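Local coordinates for protein Peptide:N-glycosidase F (Elizabethkingia meningoseptica, PDB 3PMS) that removes asparagine-linked oligosaccharides from glycoproteins and glycopeptides by cleaving the amide bond between the asparagine side chain and the glycan, at residues W78-R83 / A297-V302; T182-L187 / I264-N269. All coordinates share one frame; numbering follows the deposited sequence. Where two conformers were deposited one is given.

Contact 1 (W78-R83 / A297-V302); sequences WYEIGR and AISSFV
The methyl group of Ala297 covers one face of the Arg83 guanidinium, off-centre and 3.7 Å from its plane. At the edge of the guanidinium, near the plane, come the carboxylate of Glu80 and the peptide link from Ile298 to Ser299. Arg83 grips Glu80 side-on in a salt bridge of the same strand. Its NE bonds OE2 of Glu80 at 2.9 Å, and its NH2 bonds OE1 of Glu80 at 2.8 Å. The Glu80 chain is extended, with CG anti to the backbone N (chi1 177°), which carries the carboxylate out to Ser299. There OG of Ser299 donates to OE1 of Glu80 at 2.7 Å, on the anti side and somewhat out of the carboxylate plane. Arg83 crosses too: NH1 reaches O of Ala297 at 3.0 Å, from above the carbonyl plane. Asn155 and Asn67 also bond the Glu80 carboxylate, and Ser192 bonds Arg83. These buried charges are thus closely bonded, which would fix the rotation of both groups.

Farther along, the rings of Phe301 and Tyr79 meet obliquely, planes at 53°. CE2 of Phe301 touches CB of Tyr79 at 3.7 Å, while CE1 of Phe301 lies 3.2 Å from O of Glu80. Asn72 holds the Tyr79 hydroxyl.

The strands run at 101° to each other and share no backbone pairing. This is a near-orthogonal face-to-face packing of two antiparallel sheets, at the buried interface between the two jelly-roll halves of PNGase F.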
# COMPACT_ATOMS: atom_id res chain seq x y z
N TRP A 78 5.07 -5.47 11.11
CA TRP A 78 4.01 -5.53 10.08
C TRP A 78 4.48 -4.75 8.87
O TRP A 78 4.88 -3.60 9.01
CB TRP A 78 2.71 -4.98 10.61
CG TRP A 78 2.07 -5.83 11.66
CD1 TRP A 78 1.91 -5.48 12.96
CD2 TRP A 78 1.37 -7.07 11.49
NE1 TRP A 78 1.13 -6.42 13.60
CE2 TRP A 78 0.78 -7.39 12.71
CE3 TRP A 78 1.18 -7.93 10.41
CZ2 TRP A 78 0.05 -8.58 12.89
CZ3 TRP A 78 0.39 -9.06 10.55
CH2 TRP A 78 -0.15 -9.38 11.80
N TYR A 79 4.37 -5.38 7.69
CA TYR A 79 4.67 -4.74 6.40
C TYR A 79 3.39 -4.59 5.60
O TYR A 79 2.72 -5.58 5.29
CB TYR A 79 5.62 -5.58 5.59
CG TYR A 79 7.04 -5.79 6.11
CD1 TYR A 79 7.84 -6.59 5.37
CD2 TYR A 79 7.50 -5.33 7.33
CE1 TYR A 79 9.19 -6.85 5.75
CE2 TYR A 79 8.82 -5.61 7.72
CZ TYR A 79 9.61 -6.42 6.93
OH TYR A 79 10.94 -6.63 7.37
N GLU A 80 3.15 -3.37 5.15
CA GLU A 80 1.94 -3.12 4.33
C GLU A 80 2.13 -3.69 2.94
O GLU A 80 3.02 -3.23 2.21
CB GLU A 80 1.66 -1.61 4.26
CG GLU A 80 0.46 -1.23 3.36
CD GLU A 80 0.28 0.25 3.20
OE1 GLU A 80 1.28 0.99 3.02
OE2 GLU A 80 -0.87 0.67 3.32
N ILE A 81 1.32 -4.66 2.56
CA ILE A 81 1.44 -5.29 1.25
C ILE A 81 0.45 -4.73 0.21
O ILE A 81 0.62 -4.92 -1.00
CB ILE A 81 1.38 -6.84 1.31
CG1 ILE A 81 0.01 -7.35 1.62
CG2 ILE A 81 2.44 -7.33 2.34
CD1 ILE A 81 -0.12 -8.89 1.74
N GLY A 82 -0.62 -4.10 0.67
CA GLY A 82 -1.64 -3.53 -0.21
C GLY A 82 -2.53 -2.52 0.54
O GLY A 82 -2.70 -2.66 1.77
N ARG A 83 -3.00 -1.53 -0.21
CA ARG A 83 -3.85 -0.49 0.35
C ARG A 83 -5.01 -0.27 -0.61
O ARG A 83 -4.80 -0.26 -1.82
CB ARG A 83 -3.07 0.79 0.60
CG ARG A 83 -3.81 1.90 1.36
CD ARG A 83 -3.01 3.20 1.34
NE ARG A 83 -1.67 3.01 1.88
CZ ARG A 83 -0.67 3.85 1.71
NH1 ARG A 83 -0.88 4.98 1.02
NH2 ARG A 83 0.55 3.61 2.21
N ALA A 297 -0.22 9.34 3.57
CA ALA A 297 0.14 8.01 3.99
C ALA A 297 1.07 7.41 2.93
O ALA A 297 0.78 7.42 1.74
CB ALA A 297 -1.16 7.14 4.10
N ILE A 298 2.16 6.85 3.40
CA ILE A 298 3.20 6.32 2.53
C ILE A 298 3.84 5.12 3.10
O ILE A 298 4.14 5.02 4.27
CB ILE A 298 4.27 7.39 2.23
CG1 ILE A 298 5.32 6.80 1.29
CG2 ILE A 298 4.90 7.98 3.47
CD1 ILE A 298 6.31 7.87 0.73
N SER A 299 4.06 4.11 2.26
CA SER A 299 5.03 3.05 2.56
C SER A 299 5.95 2.94 1.37
O SER A 299 5.52 3.11 0.21
CB SER A 299 4.38 1.68 2.84
OG SER A 299 3.61 1.20 1.76
N SER A 300 7.24 2.69 1.62
CA SER A 300 8.14 2.40 0.60
C SER A 300 9.05 1.27 1.08
O SER A 300 9.50 1.31 2.22
CB SER A 300 8.87 3.71 0.34
OG SER A 300 9.62 3.63 -0.81
N PHE A 301 9.28 0.31 0.19
CA PHE A 301 10.06 -0.90 0.43
C PHE A 301 11.18 -1.00 -0.54
O PHE A 301 11.05 -0.55 -1.66
CB PHE A 301 9.21 -2.20 0.38
CG PHE A 301 8.12 -2.23 1.42
CD1 PHE A 301 6.91 -1.60 1.15
CD2 PHE A 301 8.24 -2.97 2.55
CE1 PHE A 301 5.87 -1.69 2.05
CE2 PHE A 301 7.21 -2.97 3.48
CZ PHE A 301 6.07 -2.31 3.23
N VAL A 302 12.24 -1.68 -0.15
CA VAL A 302 13.31 -2.05 -1.07
C VAL A 302 13.36 -3.57 -1.18
O VAL A 302 13.27 -4.27 -0.18
CB VAL A 302 14.66 -1.45 -0.62
CG1 VAL A 302 15.04 -1.92 0.75
CG2 VAL A 302 15.76 -1.76 -1.68

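Contact 2 (T182-L187 / I264-N269); sequences TEKAYL and IDVLNN
Leu267 lies against strand 184-187, and its side chain follows the backbone from Ala185 to Leu187. CB is 3.5 Å from O of Ala185. CG lies near O of Ala185 and CA of Tyr186. CD1 ends the branch between three residues: it is 4.0 Å from CB of Ala185, 3.9 Å from N of Tyr186 and also near CG of Leu187. CG of Leu267 is anti to the carbonyl carbon (chi1 of Leu267 -68°), and this lays the branch beside its own backbone N, which bonds O of Ala185.

The backbones pair antiparallel. Leu187 and Asp265 form a hydrogen-bonded pair, with N of each bonded to O of the other. Tyr186 and Val266 form the non-hydrogen-bonded pair next to it. The bond from Leu267 N to Ala185 O carries the pairing one step on. Next to it a water bridges the two backbones. It accepts from N of Ala185 at 2.9 Å and donates to O of Leu267 at 2.8 Å.

Tyr186 and Val266 lie on one face of the sheet. CB of Tyr186 packs close to O of Asp265, at 3.2 Å. The ring crosses Ile264 obliquely, CD1 of Tyr186 touching CG2 of Ile264 at 3.9 Å. The Tyr186 hydroxyl is held by Asp105. Leu187 and Asp265 are on the other face, where the Asp265 carboxylate bonds His227.

Strand 263-266 is outermost in its four-stranded antiparallel sheet. Strand 184-197 separates it from strand 295-306, where the backbone of Ile303 hydrogen-bonds that of Tyr186. Strands 213-219 and 222-229 of the facing sheet cover Leu187, Asp265 and Leu267 through Ile217, Ile219 and Phe225.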
# COMPACT_ATOMS: atom_id res chain seq x y z
N THR A 182 23.36 -9.19 -4.65
CA THR A 182 22.15 -8.66 -5.35
C THR A 182 22.38 -8.61 -6.85
O THR A 182 23.48 -8.19 -7.30
CB THR A 182 21.79 -7.25 -4.83
OG1 THR A 182 21.58 -7.27 -3.42
CG2 THR A 182 20.48 -6.70 -5.51
N GLU A 183 21.38 -9.00 -7.67
CA GLU A 183 21.45 -8.86 -9.11
C GLU A 183 20.54 -7.76 -9.66
O GLU A 183 20.76 -7.24 -10.76
CB GLU A 183 21.21 -10.18 -9.81
CG GLU A 183 22.29 -11.21 -9.45
CD GLU A 183 22.14 -12.46 -10.26
OE1 GLU A 183 22.37 -12.38 -11.49
OE2 GLU A 183 21.71 -13.50 -9.74
N LYS A 184 19.45 -7.55 -8.95
CA LYS A 184 18.43 -6.58 -9.35
C LYS A 184 17.83 -6.02 -8.05
O LYS A 184 17.60 -6.77 -7.13
CB LYS A 184 17.34 -7.20 -10.21
CG LYS A 184 16.16 -6.24 -10.52
CD LYS A 184 15.24 -6.78 -11.55
CE LYS A 184 14.13 -5.79 -11.81
NZ LYS A 184 13.25 -6.30 -12.92
N ALA A 185 17.66 -4.69 -7.97
CA ALA A 185 17.03 -4.06 -6.80
C ALA A 185 16.05 -3.00 -7.25
O ALA A 185 16.24 -2.33 -8.26
CB ALA A 185 18.03 -3.44 -5.87
N TYR A 186 14.99 -2.81 -6.44
CA TYR A 186 14.03 -1.76 -6.78
C TYR A 186 13.22 -1.39 -5.53
O TYR A 186 13.28 -2.04 -4.51
CB TYR A 186 13.07 -2.23 -7.86
CG TYR A 186 12.37 -3.55 -7.65
CD1 TYR A 186 11.09 -3.58 -7.08
CD2 TYR A 186 12.90 -4.73 -8.06
CE1 TYR A 186 10.40 -4.74 -6.85
CE2 TYR A 186 12.24 -5.92 -7.81
CZ TYR A 186 10.95 -5.92 -7.25
OH TYR A 186 10.29 -7.10 -7.14
N LEU A 187 12.55 -0.24 -5.65
CA LEU A 187 11.63 0.29 -4.64
C LEU A 187 10.18 0.06 -5.03
O LEU A 187 9.83 0.09 -6.19
CB LEU A 187 11.89 1.81 -4.43
CG LEU A 187 13.33 2.21 -4.12
CD1 LEU A 187 13.54 3.74 -4.24
CD2 LEU A 187 13.69 1.71 -2.78
N ILE A 264 6.66 1.26 -8.83
CA ILE A 264 7.88 0.46 -8.88
C ILE A 264 9.01 1.24 -9.57
O ILE A 264 8.84 1.70 -10.72
CB ILE A 264 7.64 -0.84 -9.60
CG1 ILE A 264 6.58 -1.71 -8.88
CG2 ILE A 264 8.98 -1.58 -9.75
CD1 ILE A 264 6.98 -2.15 -7.49
N ASP A 265 10.10 1.41 -8.85
CA ASP A 265 11.25 2.22 -9.32
C ASP A 265 12.49 1.37 -9.27
O ASP A 265 12.96 0.98 -8.20
CB ASP A 265 11.43 3.47 -8.47
CG ASP A 265 10.20 4.43 -8.52
OD1 ASP A 265 9.82 4.78 -9.64
OD2 ASP A 265 9.67 4.73 -7.43
N VAL A 266 13.08 1.10 -10.44
CA VAL A 266 14.21 0.14 -10.50
C VAL A 266 15.51 0.90 -10.29
O VAL A 266 15.78 1.94 -10.95
CB VAL A 266 14.19 -0.58 -11.84
CG1 VAL A 266 15.44 -1.50 -11.96
CG2 VAL A 266 12.95 -1.37 -11.98
N LEU A 267 16.32 0.42 -9.37
CA LEU A 267 17.54 1.07 -8.90
C LEU A 267 18.68 0.70 -9.82
O LEU A 267 18.72 -0.39 -10.38
CB LEU A 267 17.91 0.63 -7.49
CG LEU A 267 16.92 1.12 -6.42
CD1 LEU A 267 16.98 0.32 -5.16
CD2 LEU A 267 17.22 2.62 -6.08
N ASN A 268 19.60 1.64 -9.97
CA ASN A 268 20.84 1.39 -10.75
C ASN A 268 21.69 0.32 -10.14
O ASN A 268 21.95 0.34 -8.94
CB ASN A 268 21.63 2.69 -10.83
CG ASN A 268 22.63 2.69 -12.01
OD1 ASN A 268 22.37 3.26 -13.06
ND2 ASN A 268 23.69 1.97 -11.86
N ASN A 269 22.18 -0.60 -10.98
CA ASN A 269 22.99 -1.71 -10.45
C ASN A 269 24.35 -1.32 -9.87
O ASN A 269 24.97 -2.03 -9.09
CB ASN A 269 23.19 -2.74 -11.60
CG ASN A 269 21.98 -3.59 -11.85
OD1 ASN A 269 21.80 -4.18 -12.97
ND2 ASN A 269 21.10 -3.64 -10.87
O HOH W 1 18.53 -3.15 -10.31

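Contact 1 is deep in the core; contact 2 is partly buried at a sheet edge, and their centres are about 17 Å apart. Both use the same four-stranded sheet, where strands 295-306 and 184-197 are neighbours. Contact 1 packs this sheet against another one, so side chains do the work: a buried charge network and two aromatic rings. Contact 2 joins strands within the sheet, so backbone bonds dominate and side chains pack beside them, with a water bridging the two backbones. The two contacts touch directly. Val302 packs on Leu187 and Leu267, and CD2 of Leu187 lies 3.7 Å from O of Phe301.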